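Local coordinates for protein Asp/Glu-specific dipeptidyl-peptidase (Flavobacterium psychrophilum, PDB 5JXF) that removes dipeptides from the N-terminus of oligopeptides as a serine peptidase of family S46, strictly requiring aspartate or glutamate at the P1 position, at residues 386-391 and 562-567. Residues are numbered along the deposited sequence; the frame is centred on the assembly and turned at random.
Sequences NLLADF and RIYMKA
L387 faces Y564 where helices 386-415 and 547-571 pack in roughly antiparallel fashion, their short segments approaching to 10.8 Å between axes at an angle of 147°. Both methyls of L387 point at the partner helix: CD2 lies 3.9 Å from I563 CG2, while CD1 reaches that same methyl and also rests against the backbone of Y564, 4.0 Å from its CA. One turn further along, the F391 ring leads with its outer end, CZ standing 4.0 Å from Y564 CB and CE2 beside Y564 CD2. The two rings meet obliquely, with planes at 75° and centroids 5.6 Å apart. With CG anti to the backbone N (chi1 -169°), the tyrosine ring runs along the flank of the interface rather than bridging it, and its phenol end comes against L388, whose CD2 is 4.1 Å from Y564 OH. F371 of helix 360-375 packs edge-to-face with the same ring, so three helices converge on it. Replacing Y564 by alanine would keep the CB that F391 CZ touches but would probably leave L388 CD2 without its partner here and F391 CE2 without the neighbouring ring. No hydrogen bond or salt bridge links the two segments, so this buried seam, away from the dipeptide-binding pocket, rests on van der Waals contact.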
ATOM      1  N   ASN A 386       2.487 -22.436  40.241  1.00 99.90           N
ATOM      2  CA  ASN A 386       3.657 -23.030  39.618  1.00 98.37           C
ATOM      3  C   ASN A 386       3.546 -23.119  38.090  1.00 99.98           C
ATOM      4  O   ASN A 386       4.549 -22.984  37.390  1.00101.23           O
ATOM      5  CB  ASN A 386       3.888 -24.420  40.213  1.00 99.00           C
ATOM      6  CG  ASN A 386       4.594 -24.376  41.570  1.00103.83           C
ATOM      7  OD1 ASN A 386       5.400 -23.480  41.855  1.00105.13           O
ATOM      8  ND2 ASN A 386       4.321 -25.375  42.392  1.00103.40           N
ATOM      9  N   LEU A 387       2.320 -23.329  37.596  1.00 93.23           N
ATOM     10  CA  LEU A 387       1.999 -23.374  36.159  1.00 94.43           C
ATOM     11  C   LEU A 387       2.887 -22.509  35.268  1.00 91.99           C
ATOM     12  O   LEU A 387       3.561 -23.011  34.374  1.00 91.57           O
ATOM     13  CB  LEU A 387       0.543 -22.952  35.941  1.00 93.14           C
ATOM     14  CG  LEU A 387      -0.549 -23.863  36.492  1.00 94.08           C
ATOM     15  CD1 LEU A 387      -1.919 -23.246  36.238  1.00 88.51           C
ATOM     16  CD2 LEU A 387      -0.452 -25.259  35.885  1.00 89.44           C
ATOM     17  N   LEU A 388       2.889 -21.208  35.528  1.00 92.10           N
ATOM     18  CA  LEU A 388       3.667 -20.273  34.723  1.00 92.76           C
ATOM     19  C   LEU A 388       5.158 -20.623  34.718  1.00 93.81           C
ATOM     20  O   LEU A 388       5.827 -20.499  33.691  1.00 93.62           O
ATOM     21  CB  LEU A 388       3.450 -18.844  35.225  1.00 94.07           C
ATOM     22  CG  LEU A 388       2.016 -18.319  35.077  1.00 95.37           C
ATOM     23  CD1 LEU A 388       1.861 -16.949  35.720  1.00 98.93           C
ATOM     24  CD2 LEU A 388       1.603 -18.268  33.609  1.00 89.56           C
ATOM     25  N   ALA A 389       5.672 -21.078  35.857  1.00 97.70           N
ATOM     26  CA  ALA A 389       7.076 -21.465  35.944  1.00 95.71           C
ATOM     27  C   ALA A 389       7.339 -22.745  35.155  1.00 93.57           C
ATOM     28  O   ALA A 389       8.341 -22.851  34.444  1.00 91.72           O
ATOM     29  CB  ALA A 389       7.494 -21.637  37.395  1.00100.95           C
ATOM     30  N   ASP A 390       6.434 -23.715  35.277  1.00 90.07           N
ATOM     31  CA  ASP A 390       6.556 -24.961  34.527  1.00 91.63           C
ATOM     32  C   ASP A 390       6.526 -24.700  33.021  1.00 89.27           C
ATOM     33  O   ASP A 390       7.342 -25.237  32.272  1.00 91.29           O
ATOM     34  CB  ASP A 390       5.448 -25.942  34.921  1.00 94.36           C
ATOM     35  CG  ASP A 390       5.616 -26.476  36.330  1.00 96.42           C
ATOM     36  OD1 ASP A 390       6.771 -26.722  36.726  1.00 99.37           O
ATOM     37  OD2 ASP A 390       4.601 -26.657  37.039  1.00 97.05           O
ATOM     38  N   PHE A 391       5.597 -23.856  32.587  1.00 84.34           N
ATOM     39  CA  PHE A 391       5.499 -23.496  31.181  1.00 80.80           C
ATOM     40  C   PHE A 391       6.835 -23.011  30.632  1.00 85.54           C
ATOM     41  O   PHE A 391       7.314 -23.511  29.611  1.00 86.04           O
ATOM     42  CB  PHE A 391       4.437 -22.418  30.968  1.00 79.68           C
ATOM     43  CG  PHE A 391       3.039 -22.953  30.872  1.00 79.64           C
ATOM     44  CD1 PHE A 391       2.560 -23.875  31.768  1.00 91.22           C
ATOM     45  CD2 PHE A 391       2.224 -22.567  29.854  1.00 81.09           C
ATOM     46  CE1 PHE A 391       1.273 -24.336  31.659  1.00 90.64           C
ATOM     47  CE2 PHE A 391       0.948 -23.042  29.736  1.00 81.97           C
ATOM     48  CZ  PHE A 391       0.474 -23.929  30.625  1.00 81.34           C
ATOM     49  N   ARG A 562      -4.338 -27.451  29.835  1.00 69.59           N
ATOM     50  CA  ARG A 562      -5.663 -27.844  30.301  1.00 70.23           C
ATOM     51  C   ARG A 562      -5.973 -27.221  31.666  1.00 74.01           C
ATOM     52  O   ARG A 562      -7.087 -26.740  31.895  1.00 73.72           O
ATOM     53  CB  ARG A 562      -5.779 -29.370  30.372  1.00 74.96           C
ATOM     54  CG  ARG A 562      -7.099 -29.878  30.949  1.00 71.36           C
ATOM     55  CD  ARG A 562      -7.237 -31.391  30.820  1.00 75.76           C
ATOM     56  NE  ARG A 562      -6.352 -32.107  31.739  1.00 84.20           N
ATOM     57  CZ  ARG A 562      -5.217 -32.698  31.378  1.00 86.58           C
ATOM     58  NH1 ARG A 562      -4.834 -32.671  30.110  1.00 91.13           N
ATOM     59  NH2 ARG A 562      -4.466 -33.320  32.277  1.00 87.21           N
ATOM     60  N   ILE A 563      -4.982 -27.222  32.559  1.00 79.07           N
ATOM     61  CA  ILE A 563      -5.154 -26.694  33.914  1.00 80.22           C
ATOM     62  C   ILE A 563      -5.150 -25.171  33.920  1.00 80.66           C
ATOM     63  O   ILE A 563      -5.913 -24.535  34.654  1.00 82.32           O
ATOM     64  CB  ILE A 563      -4.054 -27.199  34.854  1.00 89.52           C
ATOM     65  CG1 ILE A 563      -4.122 -28.718  34.983  1.00 93.88           C
ATOM     66  CG2 ILE A 563      -4.164 -26.549  36.230  1.00 92.61           C
ATOM     67  CD1 ILE A 563      -3.042 -29.280  35.877  1.00 94.78           C
ATOM     68  N   TYR A 564      -4.284 -24.596  33.095  1.00 75.96           N
ATOM     69  CA  TYR A 564      -4.212 -23.152  32.939  1.00 76.73           C
ATOM     70  C   TYR A 564      -5.571 -22.614  32.488  1.00 79.10           C
ATOM     71  O   TYR A 564      -6.021 -21.568  32.962  1.00 80.94           O
ATOM     72  CB  TYR A 564      -3.114 -22.781  31.937  1.00 78.97           C
ATOM     73  CG  TYR A 564      -2.766 -21.310  31.884  1.00 81.17           C
ATOM     74  CD1 TYR A 564      -2.998 -20.471  32.968  1.00 82.23           C
ATOM     75  CD2 TYR A 564      -2.216 -20.758  30.736  1.00 82.14           C
ATOM     76  CE1 TYR A 564      -2.683 -19.126  32.910  1.00 84.42           C
ATOM     77  CE2 TYR A 564      -1.899 -19.419  30.661  1.00 81.58           C
ATOM     78  CZ  TYR A 564      -2.135 -18.604  31.746  1.00 85.26           C
ATOM     79  OH  TYR A 564      -1.812 -17.268  31.660  1.00 84.10           O
ATOM     80  N   MET A 565      -6.222 -23.347  31.585  1.00 72.87           N
ATOM     81  CA  MET A 565      -7.542 -22.974  31.075  1.00 71.94           C
ATOM     82  C   MET A 565      -8.577 -22.969  32.198  1.00 68.96           C
ATOM     83  O   MET A 565      -9.300 -21.989  32.389  1.00 71.53           O
ATOM     84  CB  MET A 565      -7.972 -23.935  29.961  1.00 74.25           C
ATOM     85  CG  MET A 565      -9.201 -23.501  29.157  1.00 67.14           C
ATOM     86  SD  MET A 565      -8.937 -21.955  28.255  1.00 77.53           S
ATOM     87  CE  MET A 565     -10.075 -20.869  29.111  1.00 55.77           C
ATOM     88  N   LYS A 566      -8.626 -24.069  32.945  1.00 68.15           N
ATOM     89  CA  LYS A 566      -9.535 -24.203  34.085  1.00 76.98           C
ATOM     90  C   LYS A 566      -9.300 -23.115  35.127  1.00 81.07           C
ATOM     91  O   LYS A 566     -10.243 -22.595  35.724  1.00 80.60           O
ATOM     92  CB  LYS A 566      -9.379 -25.586  34.724  1.00 79.03           C
ATOM     93  CG  LYS A 566     -10.206 -25.820  35.984  1.00 85.85           C
ATOM     94  CD  LYS A 566      -9.961 -27.227  36.528  1.00 89.59           C
ATOM     95  CE  LYS A 566     -10.420 -27.378  37.968  1.00 87.90           C
ATOM     96  NZ  LYS A 566     -11.880 -27.144  38.124  1.00 87.83           N
ATOM     97  N   ALA A 567      -8.035 -22.772  35.336  1.00 84.98           N
ATOM     98  CA  ALA A 567      -7.671 -21.749  36.306  1.00 90.40           C
ATOM     99  C   ALA A 567      -8.294 -20.417  35.932  1.00 91.95           C
ATOM    100  O   ALA A 567      -8.879 -19.733  36.774  1.00 97.17           O
ATOM    101  CB  ALA A 567      -6.162 -21.618  36.403  1.00 89.08           C
TER